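Local structure of GMP reductase (Trypanosoma brucei brucei, 6JIG) at residues 45-51 / 69-74; 88-92 / 248-254; 95-99 / 177-182; 169-175 / 191-197. The protein probably catalyses the irreversible NADPH-dependent deamination of GMP to IMP, and binds guanine nucleotides at its CBS domain as well as in its catalytic barrel. The protein carries 1 engineered substitution. One frame throughout, in Å; residues are numbered along the deposited sequence.

Interaction 1: residues 45-51 / 69-74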
loop_
_atom_site.group_PDB
_atom_site.type_symbol
_atom_site.label_atom_id
_atom_site.label_comp_id
_atom_site.label_asym_id
_atom_site.label_seq_id
_atom_site.Cartn_x
_atom_site.Cartn_y
_atom_site.Cartn_z
ATOM N N LEU A 45 35.513 10.286 30.589
ATOM C CA LEU A 45 34.462 9.280 30.574
ATOM C C LEU A 45 35.034 7.957 30.090
ATOM O O LEU A 45 35.869 7.927 29.181
ATOM C CB LEU A 45 33.290 9.674 29.644
ATOM C CG LEU A 45 32.515 10.940 29.979
ATOM C CD1 LEU A 45 31.465 11.236 28.882
ATOM C CD2 LEU A 45 31.848 10.789 31.322
ATOM N N SER A 46 34.523 6.856 30.655
ATOM C CA SER A 46 34.965 5.532 30.226
ATOM C C SER A 46 34.438 5.172 28.838
ATOM O O SER A 46 35.090 4.406 28.117
ATOM C CB SER A 46 34.537 4.471 31.231
ATOM O OG SER A 46 35.266 4.622 32.443
ATOM N N ILE A 47 33.244 5.644 28.469
ATOM C CA ILE A 47 32.723 5.404 27.113
ATOM C C ILE A 47 32.287 6.750 26.537
ATOM O O ILE A 47 31.933 7.663 27.292
ATOM C CB ILE A 47 31.560 4.391 27.085
ATOM C CG1 ILE A 47 30.380 4.898 27.928
ATOM C CG2 ILE A 47 32.019 2.995 27.489
ATOM C CD1 ILE A 47 29.102 4.130 27.716
ATOM N N PRO A 48 32.304 6.927 25.214
ATOM C CA PRO A 48 32.095 8.269 24.658
ATOM C C PRO A 48 30.644 8.614 24.343
ATOM O O PRO A 48 30.403 9.291 23.344
ATOM C CB PRO A 48 32.942 8.247 23.376
ATOM C CG PRO A 48 33.017 6.805 22.985
ATOM C CD PRO A 48 32.889 5.985 24.243
ATOM N N ILE A 49 29.690 8.175 25.161
ATOM C CA ILE A 49 28.260 8.296 24.880
ATOM C C ILE A 49 27.651 9.286 25.867
ATOM O O ILE A 49 27.791 9.115 27.084
ATOM C CB ILE A 49 27.540 6.938 24.992
ATOM C CG1 ILE A 49 28.336 5.820 24.311
ATOM C CG2 ILE A 49 26.129 7.043 24.414
ATOM C CD1 ILE A 49 28.477 6.008 22.843
ATOM N N VAL A 50 26.969 10.301 25.345
ATOM C CA VAL A 50 26.302 11.330 26.138
ATOM C C VAL A 50 24.819 11.304 25.786
ATOM O O VAL A 50 24.458 11.408 24.606
ATOM C CB VAL A 50 26.895 12.723 25.878
ATOM C CG1 VAL A 50 26.221 13.770 26.765
ATOM C CG2 VAL A 50 28.410 12.724 26.107
ATOM N N ALA A 51 23.961 11.155 26.794
ATOM C CA ALA A 51 22.523 11.238 26.548
ATOM C C ALA A 51 22.097 12.685 26.338
ATOM O O ALA A 51 22.489 13.578 27.093
ATOM C CB ALA A 51 21.738 10.628 27.712
ATOM N N GLU A 69 26.875 3.123 33.035
ATOM C CA GLU A 69 27.561 2.505 31.913
ATOM C C GLU A 69 28.897 3.161 31.590
ATOM O O GLU A 69 29.603 2.682 30.699
ATOM C CB GLU A 69 26.674 2.528 30.653
ATOM C CG GLU A 69 25.318 1.847 30.826
ATOM C CD GLU A 69 25.436 0.351 31.053
ATOM O OE1 GLU A 69 26.429 -0.258 30.587
ATOM O OE2 GLU A 69 24.536 -0.223 31.697
ATOM N N GLY A 70 29.268 4.239 32.264
ATOM C CA GLY A 70 30.540 4.869 31.990
ATOM C C GLY A 70 30.466 6.084 31.095
ATOM O O GLY A 70 31.516 6.662 30.782
ATOM N N GLY A 71 29.269 6.494 30.694
ATOM C CA GLY A 71 29.026 7.736 29.968
ATOM C C GLY A 71 28.453 8.799 30.887
ATOM O O GLY A 71 28.785 8.861 32.077
ATOM N N ILE A 72 27.545 9.612 30.351
ATOM C CA ILE A 72 26.943 10.694 31.134
ATOM C C ILE A 72 25.648 11.118 30.457
ATOM O O ILE A 72 25.469 10.932 29.246
ATOM C CB ILE A 72 27.925 11.885 31.297
ATOM C CG1 ILE A 72 27.536 12.765 32.496
ATOM C CG2 ILE A 72 28.003 12.749 30.012
ATOM C CD1 ILE A 72 28.550 13.844 32.812
ATOM N N GLY A 73 24.727 11.673 31.246
ATOM C CA GLY A 73 23.542 12.324 30.718
ATOM C C GLY A 73 23.590 13.808 31.033
ATOM O O GLY A 73 24.170 14.217 32.044
ATOM N N ILE A 74 22.993 14.618 30.155
ATOM C CA ILE A 74 22.838 16.057 30.368
ATOM C C ILE A 74 21.363 16.326 30.655
ATOM O O ILE A 74 20.506 16.166 29.774
ATOM C CB ILE A 74 23.315 16.884 29.166
ATOM C CG1 ILE A 74 24.742 16.526 28.755
ATOM C CG2 ILE A 74 23.204 18.381 29.479
ATOM C CD1 ILE A 74 25.788 16.653 29.883
#
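Val50 and Ile72 lie side by side and point the same way, with Val50 CG1 3.8 Å from Ile72 CG2. The same Val50 methyl also reaches Ile74 CG1, at 3.7 Å. It can do both because it stands anti to the backbone N (chi1 -178°). Leu45 also reaches Ile72 CG2, crossing the Ile72 side chain at about a right angle, with CD1 3.9 Å away. Between the chains run parallel-strand bonds: Ala51 N to Ile72 O at 2.9 Å, then Ile74 N to Ala51 O, and a weak one from Ile72 N to Ile49 O. Before the strands begin, Ile47 N bonds Gly70 O at 3.1 Å from well above the carbonyl plane. Gly70 itself ends helix 60-68 in a Schellman motif, and its bare CA lets Ser46 and Ile47 lie close. Further out, Leu39 of strand 37-40 covers Leu45, Val50 and Ile72, and Arg445 pairs with Glu69 in a salt bridge. This is the first beta-alpha-beta unit of the TIM barrel, joining strands 49-51 and 72-75 through helix 60-68. Backbone bonds fix the pairing of the strands, while branched apolar side chains fill the buried space beside them.

Interaction 2: residues 88-92 / 248-254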
loop_
_atom_site.group_PDB
_atom_site.type_symbol
_atom_site.label_atom_id
_atom_site.label_comp_id
_atom_site.label_asym_id
_atom_site.label_seq_id
_atom_site.Cartn_x
_atom_site.Cartn_y
_atom_site.Cartn_z
ATOM N N LEU A 88 18.686 16.531 39.576
ATOM C CA LEU A 88 20.117 16.410 39.814
ATOM C C LEU A 88 20.396 15.777 41.173
ATOM O O LEU A 88 21.203 14.846 41.286
ATOM C CB LEU A 88 20.769 17.789 39.699
ATOM C CG LEU A 88 22.236 17.730 39.275
ATOM C CD1 LEU A 88 22.577 18.930 38.443
ATOM C CD2 LEU A 88 23.139 17.657 40.513
ATOM N N ARG A 89 19.716 16.255 42.220
ATOM C CA ARG A 89 19.915 15.682 43.548
ATOM C C ARG A 89 19.511 14.219 43.595
ATOM O O ARG A 89 20.115 13.434 44.334
ATOM C CB ARG A 89 19.124 16.478 44.583
ATOM C CG ARG A 89 19.746 17.814 44.939
ATOM C CD ARG A 89 18.983 18.459 46.099
ATOM N NE ARG A 89 17.688 18.958 45.649
ATOM C CZ ARG A 89 17.471 20.222 45.307
ATOM N NH1 ARG A 89 18.463 21.107 45.384
ATOM N NH2 ARG A 89 16.268 20.598 44.898
ATOM N N GLU A 90 18.491 13.826 42.832
ATOM C CA GLU A 90 18.138 12.407 42.797
ATOM C C GLU A 90 19.232 11.585 42.142
ATOM O O GLU A 90 19.524 10.464 42.586
ATOM C CB GLU A 90 16.810 12.195 42.072
ATOM C CG GLU A 90 15.614 12.707 42.873
ATOM C CD GLU A 90 14.285 12.314 42.254
ATOM O OE1 GLU A 90 14.177 11.174 41.751
ATOM O OE2 GLU A 90 13.355 13.152 42.269
ATOM N N VAL A 91 19.835 12.109 41.072
ATOM C CA VAL A 91 20.948 11.400 40.445
ATOM C C VAL A 91 22.084 11.219 41.448
ATOM O O VAL A 91 22.680 10.143 41.556
ATOM C CB VAL A 91 21.428 12.143 39.189
ATOM C CG1 VAL A 91 22.668 11.445 38.613
ATOM C CG2 VAL A 91 20.308 12.196 38.128
ATOM N N LYS A 92 22.413 12.286 42.178
ATOM C CA LYS A 92 23.508 12.223 43.144
ATOM C C LYS A 92 23.197 11.267 44.282
ATOM O O LYS A 92 24.114 10.701 44.890
ATOM C CB LYS A 92 23.788 13.624 43.684
ATOM C CG LYS A 92 24.479 14.520 42.670
ATOM C CD LYS A 92 25.699 13.799 42.076
ATOM C CE LYS A 92 26.612 14.750 41.289
ATOM N NZ LYS A 92 27.809 13.964 40.802
ATOM N N LEU A 248 22.166 24.929 39.902
ATOM C CA LEU A 248 22.559 23.603 39.433
ATOM C C LEU A 248 23.914 23.196 39.994
ATOM O O LEU A 248 24.104 22.044 40.406
ATOM C CB LEU A 248 22.602 23.574 37.904
ATOM C CG LEU A 248 21.256 23.601 37.180
ATOM C CD1 LEU A 248 21.457 23.900 35.695
ATOM C CD2 LEU A 248 20.540 22.269 37.369
ATOM N N VAL A 249 24.878 24.120 39.991
ATOM C CA VAL A 249 26.194 23.801 40.534
ATOM C C VAL A 249 26.091 23.490 42.024
ATOM O O VAL A 249 26.696 22.529 42.514
ATOM C CB VAL A 249 27.185 24.945 40.244
ATOM C CG1 VAL A 249 28.517 24.700 40.941
ATOM C CG2 VAL A 249 27.422 25.056 38.734
ATOM N N GLU A 250 25.280 24.267 42.754
ATOM C CA GLU A 250 25.043 23.981 44.170
ATOM C C GLU A 250 24.424 22.608 44.372
ATOM O O GLU A 250 24.704 21.939 45.375
ATOM C CB GLU A 250 24.137 25.049 44.775
ATOM C CG GLU A 250 24.855 26.340 45.075
ATOM C CD GLU A 250 23.908 27.476 45.394
ATOM O OE1 GLU A 250 22.676 27.235 45.484
ATOM O OE2 GLU A 250 24.408 28.612 45.554
ATOM N N ALA A 251 23.581 22.170 43.435
ATOM C CA ALA A 251 22.952 20.863 43.548
ATOM C C ALA A 251 23.898 19.726 43.196
ATOM O O ALA A 251 23.588 18.570 43.502
ATOM C CB ALA A 251 21.703 20.794 42.664
ATOM N N GLY A 252 25.037 20.017 42.569
ATOM C CA GLY A 252 26.024 18.981 42.340
ATOM C C GLY A 252 26.408 18.771 40.884
ATOM O O GLY A 252 27.166 17.842 40.587
ATOM N N ALA A 253 25.894 19.610 39.975
ATOM C CA ALA A 253 26.230 19.493 38.552
ATOM C C ALA A 253 27.737 19.396 38.371
ATOM O O ALA A 253 28.493 20.211 38.903
ATOM C CB ALA A 253 25.693 20.702 37.776
ATOM N N ASP A 254 28.172 18.393 37.622
ATOM C CA ASP A 254 29.589 18.201 37.369
ATOM C C ASP A 254 30.089 18.988 36.167
ATOM O O ASP A 254 31.287 19.290 36.092
ATOM C CB ASP A 254 29.872 16.712 37.180
ATOM C CG ASP A 254 29.557 15.917 38.426
ATOM O OD1 ASP A 254 30.295 16.113 39.417
ATOM O OD2 ASP A 254 28.570 15.132 38.437
HETATM O O HOH W 1 29.443 16.805 41.707
#
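Leu88 supplies most of the apolar contact, reaching from helix 81-93 onto the end of helix 239-251. Its two methyls divide the work: CD1 rests 3.6 Å from Ala253 CB and also meets Leu248 CD2 at 4.1 Å, whereas CD2 lies over the backbone of the turn, 3.4 Å from Ala253 N. Ala251 CB packs against Leu88 CD2 from the last helical turn, and Arg89 CG comes within 4.2 Å of Ala251 CB.

The charged contact belongs to Lys92. Its chain bends at chi2 (-50°) and then runs out straight, meeting Asp254 from the opposite direction. Lys92 NZ binds Asp254 OD2 at 2.7 Å, a salt bridge that uses the syn lone pair. Asp224 forms a second salt bridge with the ammonium and Leu229 O accepts another bond from it, while Asp254 OD2 also takes the backbone N of Val231. So many partners should favour the charged form of both groups.

Gly252 leaves the helix with positive phi, and its N bonds Val249 O at 3.0 Å; Ala253 N returns to Leu248 O at 3.1 Å. The turn is a Schellman motif, the glycine-ended helix stop that here leads the chain from a barrel helix towards strand 255-259; helix 81-93 packs against this helix end in the outer helical layer of the TIM barrel.

Interaction 3: residues 95-99 / 177-182. With 5GP (guanosine-5'-monophosphate), chain C.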
loop_
_atom_site.group_PDB
_atom_site.type_symbol
_atom_site.label_atom_id
_atom_site.label_comp_id
_atom_site.label_asym_id
_atom_site.label_seq_id
_atom_site.Cartn_x
_atom_site.Cartn_y
_atom_site.Cartn_z
ATOM N N GLN A 95 23.767 6.590 44.411
ATOM C CA GLN A 95 24.803 5.841 45.106
ATOM C C GLN A 95 25.857 6.823 45.595
ATOM O O GLN A 95 25.932 7.958 45.130
ATOM C CB GLN A 95 25.431 4.771 44.205
ATOM C CG GLN A 95 26.034 5.319 42.926
ATOM C CD GLN A 95 26.226 4.237 41.894
ATOM O OE1 GLN A 95 25.250 3.715 41.334
ATOM N NE2 GLN A 95 27.476 3.861 41.658
ATOM N N SER A 96 26.673 6.368 46.543
ATOM C CA SER A 96 27.706 7.216 47.126
ATOM C C SER A 96 28.696 6.315 47.852
ATOM O O SER A 96 28.493 5.109 47.955
ATOM C CB SER A 96 27.101 8.251 48.084
ATOM O OG SER A 96 28.043 9.259 48.398
ATOM N N PHE A 97 29.778 6.904 48.351
ATOM C CA PHE A 97 30.631 6.160 49.282
ATOM C C PHE A 97 30.168 6.514 50.691
ATOM O O PHE A 97 29.569 5.687 51.383
ATOM C CB PHE A 97 32.113 6.455 49.064
ATOM C CG PHE A 97 33.004 5.701 50.016
ATOM C CD1 PHE A 97 32.927 4.320 50.097
ATOM C CD2 PHE A 97 33.882 6.369 50.852
ATOM C CE1 PHE A 97 33.727 3.602 50.992
ATOM C CE2 PHE A 97 34.688 5.660 51.742
ATOM C CZ PHE A 97 34.607 4.273 51.805
ATOM N N LEU A 98 30.399 7.754 51.105
ATOM C CA LEU A 98 29.833 8.278 52.344
ATOM C C LEU A 98 28.502 8.941 52.012
ATOM O O LEU A 98 28.464 9.945 51.293
ATOM C CB LEU A 98 30.781 9.278 53.001
ATOM C CG LEU A 98 32.180 8.807 53.407
ATOM C CD1 LEU A 98 32.880 9.927 54.173
ATOM C CD2 LEU A 98 32.114 7.565 54.252
ATOM N N ILE A 99 27.409 8.379 52.519
ATOM C CA ILE A 99 26.096 8.983 52.319
ATOM C C ILE A 99 25.946 10.143 53.293
ATOM O O ILE A 99 25.950 9.946 54.515
ATOM C CB ILE A 99 24.970 7.957 52.509
ATOM C CG1 ILE A 99 25.171 6.767 51.575
ATOM C CG2 ILE A 99 23.616 8.610 52.266
ATOM C CD1 ILE A 99 24.342 5.541 51.961
ATOM N N ILE A 177 37.326 7.145 56.535
ATOM C CA ILE A 177 37.498 5.708 56.387
ATOM C C ILE A 177 37.707 5.365 54.919
ATOM O O ILE A 177 37.095 5.962 54.024
ATOM C CB ILE A 177 36.293 4.963 56.988
ATOM C CG1 ILE A 177 36.553 3.460 57.041
ATOM C CG2 ILE A 177 35.026 5.241 56.185
ATOM C CD1 ILE A 177 35.611 2.732 57.982
ATOM N N SER A 178 38.607 4.426 54.662
ATOM C CA SER A 178 38.896 4.002 53.306
ATOM C C SER A 178 37.920 2.912 52.879
ATOM O O SER A 178 37.169 2.361 53.687
ATOM C CB SER A 178 40.337 3.508 53.198
ATOM O OG SER A 178 40.451 2.187 53.705
ATOM N N LEU A 179 37.927 2.612 51.581
ATOM C CA LEU A 179 37.098 1.524 51.075
ATOM C C LEU A 179 37.573 0.182 51.617
ATOM O O LEU A 179 36.756 -0.683 51.952
ATOM C CB LEU A 179 37.100 1.522 49.542
ATOM C CG LEU A 179 36.365 0.335 48.903
ATOM C CD1 LEU A 179 34.885 0.394 49.243
ATOM C CD2 LEU A 179 36.557 0.293 47.399
ATOM N N GLU A 180 38.894 -0.011 51.713
ATOM C CA GLU A 180 39.412 -1.262 52.265
ATOM C C GLU A 180 39.048 -1.407 53.737
ATOM O O GLU A 180 38.719 -2.507 54.193
ATOM C CB GLU A 180 40.928 -1.342 52.074
ATOM N N GLU A 181 39.079 -0.303 54.491
ATOM C CA GLU A 181 38.802 -0.392 55.921
ATOM C C GLU A 181 37.334 -0.697 56.183
ATOM O O GLU A 181 37.011 -1.538 57.033
ATOM C CB GLU A 181 39.215 0.898 56.632
ATOM C CG GLU A 181 38.920 0.917 58.144
ATOM C CD GLU A 181 39.412 -0.338 58.895
ATOM O OE1 GLU A 181 40.428 -0.946 58.485
ATOM O OE2 GLU A 181 38.782 -0.718 59.909
ATOM N N VAL A 182 36.425 -0.034 55.465
ATOM C CA VAL A 182 35.013 -0.311 55.705
ATOM C C VAL A 182 34.646 -1.695 55.184
ATOM O O VAL A 182 33.782 -2.370 55.758
ATOM C CB VAL A 182 34.134 0.806 55.107
ATOM C CG1 VAL A 182 33.926 0.615 53.596
ATOM C CG2 VAL A 182 32.803 0.895 55.862
HETATM P P 5GP C . 19.854 -0.579 49.760
HETATM O O1P 5GP C . 20.781 -1.752 49.981
HETATM O O2P 5GP C . 19.790 0.401 50.914
HETATM O O3P 5GP C . 18.581 -0.849 48.980
HETATM O "O5'" 5GP C . 20.653 0.355 48.764
HETATM C "C5'" 5GP C . 21.029 1.633 49.222
HETATM C "C4'" 5GP C . 21.360 2.549 48.088
HETATM O "O4'" 5GP C . 20.632 3.795 48.307
HETATM C "C3'" 5GP C . 22.843 2.909 48.059
HETATM O "O3'" 5GP C . 23.300 3.084 46.718
HETATM C "C2'" 5GP C . 22.873 4.225 48.832
HETATM O "O2'" 5GP C . 23.985 5.055 48.584
HETATM C "C1'" 5GP C . 21.550 4.862 48.404
HETATM N N9 5GP C . 21.071 5.838 49.380
HETATM C C8 5GP C . 21.006 7.160 49.156
HETATM N N7 5GP C . 20.586 7.782 50.272
HETATM C C5 5GP C . 20.414 6.836 51.228
HETATM C C6 5GP C . 20.004 6.899 52.552
HETATM O O6 5GP C . 19.717 8.001 53.064
HETATM N N1 5GP C . 19.922 5.772 53.269
HETATM C C2 5GP C . 20.221 4.581 52.728
HETATM N N2 5GP C . 20.121 3.472 53.507
HETATM N N3 5GP C . 20.622 4.481 51.423
HETATM C C4 5GP C . 20.725 5.604 50.663
#
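The Phe97 ring meets two backbone carbonyls at its edge, both near the ring plane: Ile177 O lies 3.3 Å from Phe97 CE2, and Ser178 O lies 3.7 Å from Phe97 CZ. Leu179 N and Val182 CG1 approach the same ring obliquely. With CG anti to the backbone N (chi1 180°), the ring is carried straight out from the 95-99 loop to the start of helix 179-189. There the Leu179 side chain slants across it, its CD1 3.8 Å from Phe97 CE1, and Val182 CG1 adds a further contact one turn later. Beside the ring, Leu98 CD2 touches Ile177 CG2 at 4.2 Å. The start of the helix is capped by Ser178, whose OG accepts from Glu181 N at 2.9 Å. Within the loop, Ser96 OG donates to Leu98 O from well above the carbonyl plane. Leu215 of helix 209-216 also packs on Phe97, so the ring touches two helices.

The same loop also lines the guanosine-5'-monophosphate pocket. Ile99 CD1 sits 3.4 Å from the ribose O2', its CG2 lies against N7 and C5 of the base, and the CA of Gln95 approaches O3' at 3.5 Å. Asp211, Ser210 and Arg103 hydrogen-bond the nucleotide from elsewhere in this pocket. Carbonyl oxygens at the positively polarised rim of Phe97 probably make a mildly favourable electrostatic contact, and apolar packing completes it. One short loop thus lines the nucleotide through Gln95, Ser96 and Ile99 and touches the helix through Phe97 and the residue before it through Leu98.

Interaction 4: residues 169-175 / 191-197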
loop_
_atom_site.group_PDB
_atom_site.type_symbol
_atom_site.label_atom_id
_atom_site.label_comp_id
_atom_site.label_asym_id
_atom_site.label_seq_id
_atom_site.Cartn_x
_atom_site.Cartn_y
_atom_site.Cartn_z
ATOM N N MET A 169 25.194 -2.787 66.697
ATOM C CA MET A 169 25.621 -2.366 65.372
ATOM C C MET A 169 27.142 -2.255 65.297
ATOM O O MET A 169 27.836 -2.162 66.313
ATOM C CB MET A 169 24.984 -1.022 65.006
ATOM C CG MET A 169 23.467 -1.053 64.916
ATOM S SD MET A 169 22.778 0.554 64.497
ATOM C CE MET A 169 23.521 0.794 62.880
ATOM N N VAL A 170 27.653 -2.271 64.067
ATOM C CA VAL A 170 29.044 -1.923 63.788
ATOM C C VAL A 170 29.078 -0.452 63.400
ATOM O O VAL A 170 28.459 -0.046 62.406
ATOM C CB VAL A 170 29.630 -2.812 62.680
ATOM C CG1 VAL A 170 31.065 -2.406 62.353
ATOM C CG2 VAL A 170 29.575 -4.268 63.099
ATOM N N VAL A 171 29.768 0.355 64.203
ATOM C CA VAL A 171 29.765 1.803 64.062
ATOM C C VAL A 171 31.207 2.289 64.033
ATOM O O VAL A 171 32.094 1.688 64.645
ATOM C CB VAL A 171 28.967 2.469 65.204
ATOM C CG1 VAL A 171 28.874 3.960 65.004
ATOM C CG2 VAL A 171 27.565 1.864 65.289
ATOM N N SER A 172 31.447 3.371 63.294
ATOM C CA SER A 172 32.792 3.909 63.146
ATOM C C SER A 172 32.763 5.393 63.484
ATOM O O SER A 172 31.712 6.036 63.427
ATOM C CB SER A 172 33.325 3.654 61.718
ATOM O OG SER A 172 34.582 4.260 61.477
ATOM N N THR A 173 33.922 5.922 63.889
ATOM C CA THR A 173 34.101 7.357 64.046
ATOM C C THR A 173 35.075 7.919 63.019
ATOM O O THR A 173 35.488 9.076 63.136
ATOM C CB THR A 173 34.584 7.712 65.467
ATOM O OG1 THR A 173 35.714 6.898 65.808
ATOM C CG2 THR A 173 33.481 7.496 66.485
ATOM N N ASN A 174 35.460 7.121 62.026
ATOM C CA ASN A 174 36.468 7.524 61.051
ATOM C C ASN A 174 35.757 8.193 59.881
ATOM O O ASN A 174 35.244 7.518 58.987
ATOM C CB ASN A 174 37.294 6.327 60.599
ATOM C CG ASN A 174 38.459 6.723 59.713
ATOM O OD1 ASN A 174 38.549 7.863 59.262
ATOM N ND2 ASN A 174 39.364 5.788 59.469
ATOM N N THR A 175 35.739 9.525 59.881
ATOM C CA THR A 175 35.178 10.278 58.763
ATOM C C THR A 175 36.052 10.227 57.513
ATOM O O THR A 175 35.631 10.717 56.460
ATOM C CB THR A 175 34.938 11.728 59.178
ATOM O OG1 THR A 175 36.137 12.262 59.756
ATOM C CG2 THR A 175 33.794 11.817 60.190
ATOM N N THR A 191 27.992 -7.446 58.634
ATOM C CA THR A 191 26.923 -6.453 58.589
ATOM C C THR A 191 26.936 -5.722 57.246
ATOM O O THR A 191 27.933 -5.729 56.520
ATOM C CB THR A 191 27.059 -5.447 59.736
ATOM O OG1 THR A 191 25.988 -4.499 59.682
ATOM C CG2 THR A 191 28.389 -4.711 59.633
ATOM N N ALA A 192 25.816 -5.074 56.926
ATOM C CA ALA A 192 25.636 -4.430 55.628
ATOM C C ALA A 192 25.550 -2.914 55.722
ATOM O O ALA A 192 25.369 -2.247 54.695
ATOM C CB ALA A 192 24.382 -4.977 54.936
ATOM N N ASN A 193 25.670 -2.357 56.921
ATOM C CA ASN A 193 25.569 -0.924 57.137
ATOM C C ASN A 193 26.555 -0.535 58.222
ATOM O O ASN A 193 26.560 -1.133 59.302
ATOM C CB ASN A 193 24.155 -0.516 57.546
ATOM C CG ASN A 193 23.171 -0.607 56.401
ATOM O OD1 ASN A 193 23.213 0.198 55.481
ATOM N ND2 ASN A 193 22.271 -1.586 56.459
ATOM N N VAL A 194 27.385 0.460 57.934
ATOM C CA VAL A 194 28.294 1.038 58.913
ATOM C C VAL A 194 28.027 2.536 58.976
ATOM O O VAL A 194 28.491 3.300 58.126
ATOM C CB VAL A 194 29.765 0.747 58.567
ATOM C CG1 VAL A 194 30.693 1.449 59.555
ATOM C CG2 VAL A 194 30.028 -0.755 58.566
ATOM N N PRO A 195 27.256 2.991 59.952
ATOM C CA PRO A 195 27.142 4.431 60.182
ATOM C C PRO A 195 28.449 5.001 60.712
ATOM O O PRO A 195 29.222 4.324 61.396
ATOM C CB PRO A 195 26.024 4.539 61.223
ATOM C CG PRO A 195 26.009 3.218 61.889
ATOM C CD PRO A 195 26.438 2.206 60.892
ATOM N N ILE A 196 28.703 6.254 60.356
ATOM C CA ILE A 196 29.822 7.026 60.880
ATOM C C ILE A 196 29.240 8.053 61.836
ATOM O O ILE A 196 28.386 8.857 61.444
ATOM C CB ILE A 196 30.620 7.711 59.759
ATOM C CG1 ILE A 196 30.939 6.729 58.630
ATOM C CG2 ILE A 196 31.876 8.404 60.331
ATOM C CD1 ILE A 196 31.747 5.532 59.055
ATOM N N VAL A 197 29.686 8.029 63.092
ATOM C CA VAL A 197 29.162 8.952 64.086
ATOM C C VAL A 197 30.278 9.859 64.586
ATOM O O VAL A 197 31.468 9.589 64.404
ATOM C CB VAL A 197 28.495 8.231 65.274
ATOM C CG1 VAL A 197 27.266 7.475 64.818
ATOM C CG2 VAL A 197 29.486 7.310 65.947
HETATM O O HOH W 2 26.211 -2.131 61.704
HETATM O O HOH W 3 33.792 11.022 63.962
#
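Val171 CG1 stands anti to the backbone N (chi1 -176°), which carries it to Val197 CG2 at 3.5 Å; the two side chains meet at about a right angle. The other Val171 methyl, CG2, reaches the ring of Pro195. Met169 bends at chi3 (62°) and brings CE to the same ring, 3.6 Å from Pro195 CG. On the other side of the pairing, Ser172 CB meets Ile196 CD1, also at 3.6 Å, while Val170 CG2 rests on Thr191 CG2.

Two backbone bonds tie the chains together around Ser172 and Ile196: Ser172 N gives to Pro195 O at 3.1 Å, and Val197 N gives to Ser172 O at 2.9 Å. The hydroxyl of Ser172 is turned back to its own chain, where OG accepts from Asn174 N at 3.0 Å in an ST turn. A water at each end extends the join. One accepts from Val170 N and Thr191 OG1 and donates to Asn193 O; the other donates to Thr173 O and Val197 O.

The contact attaches the 169-175 segment to strand 193-197, in the second CBS repeat; that strand pairs antiparallel with strand 203-208. Leu141 of strand 141-146 packs on Pro195 and Val197. A single bridge with two nearly linear bonds sets the register, and a water at each end adds a further polar link.

In the fold
Interactions 1 and 2 belong to the TIM barrel, their centres 16 Å apart: the first pairs neighbouring barrel strands, and the second packs helix 81-93, which follows strand 72-75, on helix 239-251. Interaction 1 closes before the others open. Interactions 3 and 4 lie in the CBS region, centres 10 Å apart, and touch where Leu98 meets the carbonyl of Thr175 and Val182 meets Val194. Helix 179-189 runs from interaction 3 into strand 193-197 of interaction 4, and their segments alternate along the chain. The CBS region is inserted between the two segments of interaction 2, whose helix 81-93 leads directly into the nucleotide-contacting loop of interaction 3. This places interaction 2 where the barrel adjoins the regulatory domain.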